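Local coordinates for protein BpsB (PgaB), Poly-beta-1,6-N-acetyl-D-glucosamine N-deacetylase (Bordetella bronchiseptica RB50, PDB 5BU6) that removes acetyl groups from N-acetylglucosamine units of the biofilm polysaccharide poly-beta-1,6-N-acetyl-D-glucosamine, as a metal-dependent family 4 carbohydrate esterase, at residues L16-V21 with V263-N268; D45-I50 with F100-V105; K53-I58 with R76-T81; F82-A87 with A107-W112. The protein carries 5 engineered substitutions. All blocks are in the same frame, centred on the assembly; numbering follows the deposited sequence.

Contact 1 (L16-V21 with V263-N268); sequences LSMHDV and VDYEVN. Engineered in segment 16-21: S17 (natural residue Cys).
Strands 16-20 and 263-266 run parallel at 42° between their directions, in a register that pairs M18 with V263, H19 with D264 and D20 with Y265. Four backbone bonds hold them: V263 N to S17 O, H19 N to V263 O, Y265 N to H19 O and V21 N to Y265 O, the last 2.9 Å long and close to straight (173°). Residue 17 is an engineered serine in place of cysteine and lends its carbonyl to the first of these bonds.

On the face that carries M18, D20, V263 and Y265, the Y265 ring is the main body. Its CG lies between its own backbone N and carbonyl carbon (chi1 67°), which turns the ring across to the other strand, where D20 CA covers one face as a CH-pi contact, 3.9 Å from the ring centroid. M18 crosses the ring at about a right angle, with CG 3.6 Å from Y265 CD2, and the bend at chi2 lays SD against V263 CG1 at 3.4 Å. L46 of helix 43-52 packs on M18, V263 and Y265.

H19 and D264 point together from the other face. D264 OD1 lies at the edge of the imidazole, 3.3 Å from H19 CD2, but 4.6 Å from NE2.

D20 OD1 accepts from R22 N and from a water, 2.6 Å away, which in turn accepts from V267 N. The carboxylate thus ties both segments where they leave the sheet, and R22 N and the water, both donating to OD1, probably stabilise its negative charge.

Contact 2 (D45-I50 with F100-V105); sequences DLFEWI and FNYPAV
F47 and F100 meet as a T-shaped pair: the planes stand at 90°, the centroids are 5.4 Å apart, and the edge of F47 is directed at the face of F100. The leading atom is F47 CD2, which comes within 3.6 Å of F100 CD1. F47 CB lies over the same ring, 3.8 Å from its centroid and 14° off the normal, so both the stem and the edge of F47 rest on F100.

Y102 approaches F47 differently. The two side chains slide past each other in opposite directions with their rings oblique at 55°, and Y102 CD2 sits 4.0 Å above the plane of F47, toward the rim. F100 CB covers the centre of the Y102 ring, which links the two aromatic residues either side of N101 in sequence. I50 CG2 adds an aliphatic contact near the phenol end of Y102, while E48 brings OE1 to the edge of F100, 3.7 Å from CZ.

No hydrogen bond crosses between the segments; the evidence is for apolar packing. N101, with positive phi, is the C-prime residue of a Schellman motif that ends helix 88-100 and separates F100 from Y102. The result is an aromatic cluster joining helix 43-52 to the C-terminal end of helix 88-100 and the turn leading into strand 104-108.

Contact 3 (K53-I58 with R76-T81); sequences KGFNPI and RPILLT
The parallel register pairs N56 with P77 and P57 with I78, while the backbone bonds are made by N56, I58, R76 and I78: N56 N donates to R76 O, I78 N to N56 O, and I58 N to I78 O at 2.8 Å. The first two donors stand well above the plane of the carbonyl they address, I78 N by 54°.

One side chain joins the polar network. R76 bends at chi3 (-56°) and directs NE to G54 O, which lies in the guanidinium plane; the modelled separation of 2.5 Å is shorter than usual and its exact value doubtful. G54, of positive phi, belongs to the Schellman motif that ends helix 43-52. A water bridges L80 N and I58 O.

Among the apolar contacts, I78 CG2 meets F55 CB at 3.9 Å and P57 CG at 4.0 Å, whereas I58 lies alongside P77, pointing the same way, with I58 CG2 3.8 Å from P77 CB. The F55 side chain crosses that of R76 at about a right angle, bringing CD1 to 3.9 Å from R76 CB.

These strands belong to a beta-alpha-beta unit completed by helix 60-67. Where the two segments diverge, water replaces the direct backbone bond, and at the exposed end the arginine probably adds some electrostatic hold on the carbonyl of the residue that follows helix 43-52.

Contact 4 (F82-A87 with A107-W112); sequences FDDGYA and AVVTSW. With NI (nickel (II) ion), chain C.
D84 binds the nickel ion through OD1 at 2.1 Å while its backbone has positive phi (102°), rare outside glycine; G85 after it has positive phi as well. Its CG lies anti to the carbonyl carbon (chi1 -73°), and its other oxygen, OD2, is 3.3 Å from the metal. OD2 instead accepts from a nickel-bound water at 2.5 Å. A second nickel-bound water donates to D83 OD2, although D83 is poorly ordered; H154 and H159 also ligate the ion.

Across the contact, A107 N donates to F82 O, and D84 N to A107 O at 2.9 Å, nearly on the line of the carbonyl bond. The bond to A107 O helps to position the backbone of D84. D84 O accepts from a water that itself accepts from V109 N, and this oxygen also lies in the plane of the W112 indole at its edge, 3.7 Å from CE3. The D84 carboxylate and the indole lie side by side with their planes 79° apart, and V109 CG1 covers one face of the indole.

The contact closes the beta-alpha-beta unit of strand 77-83, helix 88-100 and strand 104-108. V109 is at the N-cap position of helix 110-113, while V108 pairs onward with strand 149-153.

How the contacts relate
All four contacts reach one parallel sheet, with strand 77-83 passing from contact 3 into contact 4. Contact 1 flanks it through L16 N to L79 O (2.8 Å) and M18 N to T81 O (2.9 Å). On the other side, V105 of contact 2 bonds by N to L80 O and by O to F82 N. Contact 2 lies about 8 Å from contact 3 between centres, and Y102 packs on P57. F82 joins the apolar layers, its ring touching M18, F47 and A104. The nickel site belongs to contact 4; H19 of contact 1 has its side chain about 6 Å from the ion, whereas the centres of contacts 2 and 3 are about 20 and 22 Å from that of contact 4.

Contact 1 (L16-V21 with V263-N268)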
# COMPACT_ATOMS: atom_id res chain seq x y z
N LEU A 16 6.85 -5.89 5.75
CA LEU A 16 7.90 -4.93 5.52
C LEU A 16 7.52 -4.11 4.30
O LEU A 16 7.45 -4.63 3.20
CB LEU A 16 9.25 -5.66 5.33
CG LEU A 16 10.57 -4.90 5.38
CD1 LEU A 16 10.78 -4.24 6.74
CD2 LEU A 16 11.71 -5.84 5.02
N SER A 17 7.25 -2.83 4.51
CA SER A 17 6.85 -1.96 3.42
C SER A 17 8.09 -1.20 2.92
O SER A 17 8.78 -0.56 3.70
CB SER A 17 5.75 -1.01 3.91
OG SER A 17 5.34 -0.10 2.90
N MET A 18 8.38 -1.30 1.63
CA MET A 18 9.64 -0.80 1.09
C MET A 18 9.41 0.47 0.28
O MET A 18 8.55 0.50 -0.59
CB MET A 18 10.31 -1.84 0.20
CG MET A 18 11.59 -2.39 0.74
SD MET A 18 11.27 -3.61 2.00
CE MET A 18 10.26 -4.77 1.08
N HIS A 19 10.21 1.49 0.54
CA HIS A 19 10.03 2.79 -0.10
C HIS A 19 11.36 3.19 -0.74
O HIS A 19 12.40 3.18 -0.09
CB HIS A 19 9.56 3.81 0.95
CG HIS A 19 9.33 5.19 0.41
ND1 HIS A 19 8.21 5.54 -0.31
CD2 HIS A 19 10.07 6.32 0.53
CE1 HIS A 19 8.27 6.82 -0.62
NE2 HIS A 19 9.39 7.32 -0.13
N ASP A 20 11.34 3.51 -2.03
CA ASP A 20 12.53 3.98 -2.73
C ASP A 20 12.78 5.42 -2.31
O ASP A 20 11.93 6.28 -2.50
CB ASP A 20 12.35 3.85 -4.24
CG ASP A 20 13.63 4.14 -5.03
OD1 ASP A 20 14.49 4.92 -4.57
OD2 ASP A 20 13.75 3.58 -6.14
N VAL A 21 13.95 5.68 -1.75
CA VAL A 21 14.26 7.01 -1.21
C VAL A 21 14.23 8.09 -2.31
O VAL A 21 13.96 9.26 -2.03
CB VAL A 21 15.64 6.99 -0.50
CG1 VAL A 21 16.78 6.84 -1.51
CG2 VAL A 21 15.82 8.23 0.37
N VAL A 263 10.59 0.61 5.59
CA VAL A 263 12.03 0.77 5.41
C VAL A 263 12.36 1.40 4.05
O VAL A 263 11.72 1.12 3.06
CB VAL A 263 12.77 -0.57 5.58
CG1 VAL A 263 12.47 -1.50 4.44
CG2 VAL A 263 14.26 -0.35 5.70
N ASP A 264 13.36 2.28 4.02
CA ASP A 264 13.76 2.94 2.78
C ASP A 264 14.90 2.18 2.10
O ASP A 264 15.75 1.62 2.78
CB ASP A 264 14.19 4.38 3.05
CG ASP A 264 13.03 5.27 3.46
OD1 ASP A 264 11.89 5.03 3.01
OD2 ASP A 264 13.27 6.22 4.24
N TYR A 265 14.91 2.18 0.78
CA TYR A 265 16.04 1.60 0.05
C TYR A 265 16.51 2.48 -1.11
O TYR A 265 15.81 3.41 -1.52
CB TYR A 265 15.69 0.21 -0.47
CG TYR A 265 14.63 0.21 -1.54
CD1 TYR A 265 14.96 0.31 -2.90
CD2 TYR A 265 13.28 0.16 -1.21
CE1 TYR A 265 13.97 0.32 -3.87
CE2 TYR A 265 12.30 0.16 -2.18
CZ TYR A 265 12.65 0.25 -3.51
OH TYR A 265 11.64 0.26 -4.45
N GLU A 266 17.68 2.16 -1.64
CA GLU A 266 18.24 2.76 -2.84
C GLU A 266 18.33 1.72 -3.95
O GLU A 266 18.58 0.54 -3.68
CB GLU A 266 19.63 3.32 -2.57
CG GLU A 266 19.66 4.64 -1.83
CD GLU A 266 20.62 5.64 -2.47
OE1 GLU A 266 21.61 6.04 -1.80
OE2 GLU A 266 20.38 6.03 -3.63
N VAL A 267 18.14 2.14 -5.19
CA VAL A 267 18.35 1.26 -6.32
C VAL A 267 19.65 1.63 -7.00
O VAL A 267 20.21 2.69 -6.72
CB VAL A 267 17.19 1.32 -7.33
CG1 VAL A 267 15.91 0.85 -6.68
CG2 VAL A 267 17.03 2.74 -7.86
N ASN A 268 20.15 0.76 -7.87
CA ASN A 268 21.38 1.04 -8.60
C ASN A 268 21.22 0.86 -10.10
O ASN A 268 21.45 1.78 -10.88
CB ASN A 268 22.52 0.16 -8.09
CG ASN A 268 23.02 0.59 -6.73
OD1 ASN A 268 22.28 0.55 -5.74
ND2 ASN A 268 24.28 1.01 -6.67
O HOH W 1 16.98 4.69 -5.34

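Contact 2 (D45-I50 with F100-V105)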
# COMPACT_ATOMS: atom_id res chain seq x y z
N ASP A 45 20.97 -5.56 -1.28
CA ASP A 45 21.46 -5.82 0.07
C ASP A 45 20.30 -6.17 1.01
O ASP A 45 20.44 -7.05 1.87
CB ASP A 45 22.24 -4.61 0.59
CG ASP A 45 23.09 -4.93 1.80
OD1 ASP A 45 23.66 -6.05 1.85
OD2 ASP A 45 23.19 -4.07 2.69
N LEU A 46 19.16 -5.51 0.86
CA LEU A 46 17.98 -5.85 1.66
C LEU A 46 17.53 -7.29 1.40
O LEU A 46 17.20 -8.01 2.33
CB LEU A 46 16.81 -4.92 1.38
CG LEU A 46 16.84 -3.54 2.02
CD1 LEU A 46 15.42 -2.99 2.06
CD2 LEU A 46 17.45 -3.56 3.42
N PHE A 47 17.54 -7.70 0.13
CA PHE A 47 17.11 -9.06 -0.20
C PHE A 47 18.09 -10.08 0.33
O PHE A 47 17.71 -11.19 0.69
CB PHE A 47 16.93 -9.21 -1.71
CG PHE A 47 15.59 -8.75 -2.21
CD1 PHE A 47 14.89 -7.77 -1.54
CD2 PHE A 47 15.03 -9.31 -3.35
CE1 PHE A 47 13.65 -7.34 -2.00
CE2 PHE A 47 13.80 -8.89 -3.81
CZ PHE A 47 13.11 -7.90 -3.14
N GLU A 48 19.36 -9.70 0.38
CA GLU A 48 20.39 -10.57 0.96
C GLU A 48 20.30 -10.65 2.48
O GLU A 48 20.54 -11.71 3.06
CB GLU A 48 21.79 -10.08 0.55
CG GLU A 48 22.14 -10.32 -0.91
CD GLU A 48 22.37 -11.79 -1.25
OE1 GLU A 48 22.57 -12.09 -2.45
OE2 GLU A 48 22.37 -12.63 -0.33
N TRP A 49 19.95 -9.55 3.14
CA TRP A 49 19.72 -9.55 4.59
C TRP A 49 18.57 -10.50 4.94
O TRP A 49 18.68 -11.32 5.85
CB TRP A 49 19.42 -8.14 5.10
CG TRP A 49 18.96 -8.04 6.56
CD1 TRP A 49 19.74 -8.19 7.67
CD2 TRP A 49 17.64 -7.73 7.04
NE1 TRP A 49 18.99 -8.01 8.81
CE2 TRP A 49 17.70 -7.73 8.45
CE3 TRP A 49 16.42 -7.46 6.42
CZ2 TRP A 49 16.59 -7.47 9.25
CZ3 TRP A 49 15.31 -7.20 7.21
CH2 TRP A 49 15.40 -7.21 8.61
N ILE A 50 17.49 -10.37 4.18
CA ILE A 50 16.30 -11.19 4.39
C ILE A 50 16.70 -12.66 4.35
O ILE A 50 16.41 -13.41 5.27
CB ILE A 50 15.23 -10.91 3.33
CG1 ILE A 50 14.64 -9.51 3.56
CG2 ILE A 50 14.12 -11.97 3.36
CD1 ILE A 50 13.67 -9.07 2.51
N PHE A 100 15.17 -14.06 -6.59
CA PHE A 100 15.17 -14.65 -5.24
C PHE A 100 13.97 -15.57 -5.03
O PHE A 100 13.89 -16.26 -4.01
CB PHE A 100 15.16 -13.54 -4.18
CG PHE A 100 16.50 -12.92 -3.94
CD1 PHE A 100 17.01 -11.95 -4.80
CD2 PHE A 100 17.26 -13.28 -2.82
CE1 PHE A 100 18.27 -11.38 -4.57
CE2 PHE A 100 18.51 -12.70 -2.59
CZ PHE A 100 19.00 -11.75 -3.46
N ASN A 101 13.04 -15.56 -5.99
CA ASN A 101 11.76 -16.25 -5.90
C ASN A 101 10.94 -15.83 -4.68
O ASN A 101 10.35 -16.66 -4.00
CB ASN A 101 11.94 -17.77 -5.89
CG ASN A 101 10.66 -18.50 -6.25
OD1 ASN A 101 9.94 -18.09 -7.17
ND2 ASN A 101 10.36 -19.56 -5.52
N TYR A 102 10.92 -14.53 -4.41
CA TYR A 102 10.11 -13.98 -3.32
C TYR A 102 8.79 -13.40 -3.84
O TYR A 102 8.81 -12.62 -4.79
CB TYR A 102 10.85 -12.86 -2.62
CG TYR A 102 12.10 -13.22 -1.86
CD1 TYR A 102 12.35 -14.52 -1.43
CD2 TYR A 102 13.00 -12.23 -1.52
CE1 TYR A 102 13.49 -14.81 -0.70
CE2 TYR A 102 14.14 -12.51 -0.80
CZ TYR A 102 14.38 -13.79 -0.39
OH TYR A 102 15.52 -14.01 0.34
N PRO A 103 7.66 -13.74 -3.20
CA PRO A 103 6.43 -13.02 -3.52
C PRO A 103 6.41 -11.61 -2.94
O PRO A 103 7.20 -11.30 -2.05
CB PRO A 103 5.33 -13.88 -2.87
CG PRO A 103 6.02 -14.62 -1.78
CD PRO A 103 7.44 -14.84 -2.23
N ALA A 104 5.50 -10.78 -3.43
CA ALA A 104 5.31 -9.44 -2.89
C ALA A 104 3.89 -8.94 -3.15
O ALA A 104 3.17 -9.50 -3.96
CB ALA A 104 6.32 -8.49 -3.51
N VAL A 105 3.51 -7.89 -2.43
CA VAL A 105 2.29 -7.12 -2.70
C VAL A 105 2.70 -5.81 -3.39
O VAL A 105 3.64 -5.16 -2.94
CB VAL A 105 1.54 -6.77 -1.40
CG1 VAL A 105 0.26 -5.98 -1.70
CG2 VAL A 105 1.25 -8.04 -0.63

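Contact 3 (K53-I58 with R76-T81)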
# COMPACT_ATOMS: atom_id res chain seq x y z
N LYS A 53 19.31 -13.82 7.27
CA LYS A 53 18.72 -13.82 8.62
C LYS A 53 17.67 -14.92 8.76
O LYS A 53 17.07 -15.09 9.82
CB LYS A 53 18.09 -12.46 8.95
CG LYS A 53 19.08 -11.31 9.08
CD LYS A 53 19.91 -11.42 10.32
CE LYS A 53 20.91 -10.27 10.41
NZ LYS A 53 21.84 -10.47 11.54
N GLY A 54 17.43 -15.64 7.68
CA GLY A 54 16.50 -16.75 7.72
C GLY A 54 15.04 -16.40 7.56
O GLY A 54 14.18 -17.23 7.89
N PHE A 55 14.72 -15.20 7.07
CA PHE A 55 13.32 -14.86 6.87
C PHE A 55 12.80 -15.63 5.68
O PHE A 55 13.57 -15.97 4.79
CB PHE A 55 13.11 -13.35 6.66
CG PHE A 55 13.32 -12.53 7.90
CD1 PHE A 55 12.38 -12.54 8.92
CD2 PHE A 55 14.45 -11.74 8.05
CE1 PHE A 55 12.57 -11.78 10.07
CE2 PHE A 55 14.65 -10.99 9.19
CZ PHE A 55 13.71 -11.00 10.20
N ASN A 56 11.51 -15.93 5.70
CA ASN A 56 10.85 -16.60 4.58
C ASN A 56 9.72 -15.74 4.04
O ASN A 56 8.63 -15.73 4.60
CB ASN A 56 10.31 -17.97 5.03
CG ASN A 56 11.40 -18.98 5.24
OD1 ASN A 56 12.12 -19.32 4.31
ND2 ASN A 56 11.52 -19.47 6.47
N PRO A 57 9.99 -14.99 2.96
CA PRO A 57 8.93 -14.18 2.37
C PRO A 57 7.73 -15.02 1.91
O PRO A 57 7.90 -16.06 1.28
CB PRO A 57 9.63 -13.50 1.19
CG PRO A 57 11.10 -13.43 1.65
CD PRO A 57 11.30 -14.75 2.34
N ILE A 58 6.54 -14.55 2.27
CA ILE A 58 5.27 -15.24 1.99
C ILE A 58 4.37 -14.38 1.09
O ILE A 58 4.59 -13.17 0.93
CB ILE A 58 4.51 -15.56 3.31
CG1 ILE A 58 4.10 -14.24 3.99
CG2 ILE A 58 5.33 -16.47 4.22
CD1 ILE A 58 3.48 -14.38 5.35
N ARG A 76 9.76 -17.71 10.56
CA ARG A 76 10.14 -16.31 10.28
C ARG A 76 9.49 -15.75 9.02
O ARG A 76 10.20 -15.25 8.13
CB ARG A 76 11.66 -16.19 10.18
CG ARG A 76 12.39 -16.51 11.49
CD ARG A 76 13.86 -16.85 11.25
NE ARG A 76 14.01 -17.96 10.31
CZ ARG A 76 14.18 -19.23 10.67
NH1 ARG A 76 14.22 -19.57 11.95
NH2 ARG A 76 14.30 -20.17 9.74
N PRO A 77 8.15 -15.82 8.94
CA PRO A 77 7.47 -15.42 7.70
C PRO A 77 7.42 -13.91 7.59
O PRO A 77 7.18 -13.22 8.59
CB PRO A 77 6.06 -16.01 7.87
CG PRO A 77 5.83 -15.99 9.30
CD PRO A 77 7.18 -16.18 9.99
N ILE A 78 7.64 -13.41 6.38
CA ILE A 78 7.56 -11.97 6.17
C ILE A 78 6.84 -11.66 4.86
O ILE A 78 7.01 -12.36 3.87
CB ILE A 78 8.97 -11.32 6.20
CG1 ILE A 78 8.87 -9.80 6.13
CG2 ILE A 78 9.87 -11.86 5.10
CD1 ILE A 78 10.08 -9.09 6.74
N LEU A 79 6.01 -10.62 4.87
CA LEU A 79 5.31 -10.13 3.69
C LEU A 79 6.02 -8.87 3.20
O LEU A 79 6.18 -7.91 3.97
CB LEU A 79 3.84 -9.83 4.00
CG LEU A 79 2.95 -9.37 2.83
CD1 LEU A 79 2.77 -10.53 1.87
CD2 LEU A 79 1.61 -8.91 3.37
N LEU A 80 6.45 -8.87 1.95
CA LEU A 80 7.11 -7.69 1.36
C LEU A 80 6.07 -6.91 0.56
O LEU A 80 5.31 -7.52 -0.23
CB LEU A 80 8.26 -8.11 0.45
CG LEU A 80 9.32 -9.06 0.99
CD1 LEU A 80 10.31 -9.42 -0.13
CD2 LEU A 80 10.04 -8.43 2.19
N THR A 81 6.02 -5.59 0.75
CA THR A 81 5.07 -4.78 0.02
C THR A 81 5.78 -3.56 -0.60
O THR A 81 6.73 -3.02 -0.00
CB THR A 81 3.90 -4.30 0.92
OG1 THR A 81 4.36 -3.30 1.83
CG2 THR A 81 3.31 -5.49 1.71
O HOH W 2 6.63 -11.40 0.65

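Contact 4 (F82-A87 with A107-W112)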
# COMPACT_ATOMS: atom_id res chain seq x y z
N PHE A 82 5.35 -3.21 -1.80
CA PHE A 82 5.89 -2.11 -2.59
C PHE A 82 4.73 -1.24 -3.10
O PHE A 82 4.01 -1.66 -4.00
CB PHE A 82 6.71 -2.65 -3.77
CG PHE A 82 7.88 -3.49 -3.36
CD1 PHE A 82 7.72 -4.85 -3.13
CD2 PHE A 82 9.13 -2.91 -3.18
CE1 PHE A 82 8.79 -5.63 -2.72
CE2 PHE A 82 10.22 -3.68 -2.78
CZ PHE A 82 10.04 -5.06 -2.55
N ASP A 83 4.53 -0.06 -2.52
CA ASP A 83 3.37 0.75 -2.92
C ASP A 83 3.75 1.92 -3.82
O ASP A 83 4.92 2.27 -3.91
CB ASP A 83 2.61 1.29 -1.70
CG ASP A 83 2.98 0.56 -0.41
OD1 ASP A 83 2.87 -0.68 -0.36
OD2 ASP A 83 3.36 1.25 0.57
N ASP A 84 2.74 2.48 -4.50
CA ASP A 84 2.75 3.76 -5.23
C ASP A 84 2.89 3.54 -6.73
O ASP A 84 2.53 4.41 -7.51
CB ASP A 84 3.85 4.72 -4.76
CG ASP A 84 3.56 5.34 -3.40
OD1 ASP A 84 2.59 4.92 -2.74
OD2 ASP A 84 4.31 6.25 -2.99
N GLY A 85 3.39 2.37 -7.13
CA GLY A 85 3.35 1.99 -8.53
C GLY A 85 4.30 2.75 -9.44
O GLY A 85 4.04 2.88 -10.64
N TYR A 86 5.40 3.25 -8.90
CA TYR A 86 6.41 3.89 -9.74
C TYR A 86 7.07 2.88 -10.70
O TYR A 86 7.01 1.68 -10.47
CB TYR A 86 7.46 4.57 -8.87
CG TYR A 86 7.00 5.91 -8.31
CD1 TYR A 86 7.08 7.08 -9.08
CD2 TYR A 86 6.50 6.02 -7.03
CE1 TYR A 86 6.68 8.30 -8.58
CE2 TYR A 86 6.09 7.24 -6.51
CZ TYR A 86 6.17 8.37 -7.29
OH TYR A 86 5.76 9.58 -6.77
N ALA A 87 7.70 3.38 -11.77
CA ALA A 87 8.23 2.52 -12.83
C ALA A 87 9.30 1.56 -12.36
O ALA A 87 9.40 0.44 -12.87
CB ALA A 87 8.79 3.38 -13.99
N ALA A 107 0.91 -2.21 -4.37
CA ALA A 107 -0.32 -1.46 -4.14
C ALA A 107 -0.33 -0.25 -5.07
O ALA A 107 0.63 0.54 -5.09
CB ALA A 107 -0.43 -1.04 -2.67
N VAL A 108 -1.41 -0.14 -5.83
CA VAL A 108 -1.54 0.80 -6.95
C VAL A 108 -2.40 2.00 -6.57
O VAL A 108 -3.50 1.80 -6.09
CB VAL A 108 -2.19 0.06 -8.15
CG1 VAL A 108 -2.51 1.01 -9.28
CG2 VAL A 108 -1.29 -1.09 -8.60
N VAL A 109 -1.93 3.23 -6.77
CA VAL A 109 -2.82 4.39 -6.65
C VAL A 109 -3.45 4.58 -8.02
O VAL A 109 -2.77 5.00 -8.96
CB VAL A 109 -2.09 5.67 -6.24
CG1 VAL A 109 -3.10 6.81 -6.08
CG2 VAL A 109 -1.29 5.46 -4.94
N THR A 110 -4.71 4.24 -8.17
CA THR A 110 -5.21 4.06 -9.54
C THR A 110 -5.43 5.39 -10.27
O THR A 110 -5.44 5.41 -11.49
CB THR A 110 -6.48 3.19 -9.57
OG1 THR A 110 -7.50 3.75 -8.74
CG2 THR A 110 -6.16 1.77 -9.08
N SER A 111 -5.59 6.49 -9.56
CA SER A 111 -5.72 7.76 -10.28
C SER A 111 -4.37 8.19 -10.88
O SER A 111 -4.34 9.04 -11.78
CB SER A 111 -6.29 8.87 -9.39
OG SER A 111 -5.33 9.31 -8.44
N TRP A 112 -3.28 7.61 -10.40
CA TRP A 112 -1.95 7.87 -10.92
C TRP A 112 -1.65 6.97 -12.11
O TRP A 112 -1.30 7.42 -13.18
CB TRP A 112 -0.89 7.64 -9.83
CG TRP A 112 -0.97 8.59 -8.68
CD1 TRP A 112 -1.80 9.65 -8.55
CD2 TRP A 112 -0.17 8.56 -7.48
NE1 TRP A 112 -1.58 10.28 -7.35
CE2 TRP A 112 -0.58 9.64 -6.68
CE3 TRP A 112 0.83 7.71 -7.02
CZ2 TRP A 112 -0.01 9.91 -5.44
CZ3 TRP A 112 1.41 7.99 -5.77
CH2 TRP A 112 0.98 9.08 -5.00
NI NI C . 2.09 5.35 -0.75
O HOH W 3 3.48 3.82 -0.27
O HOH W 4 0.24 3.66 -8.56
O HOH W 5 3.87 6.58 -0.58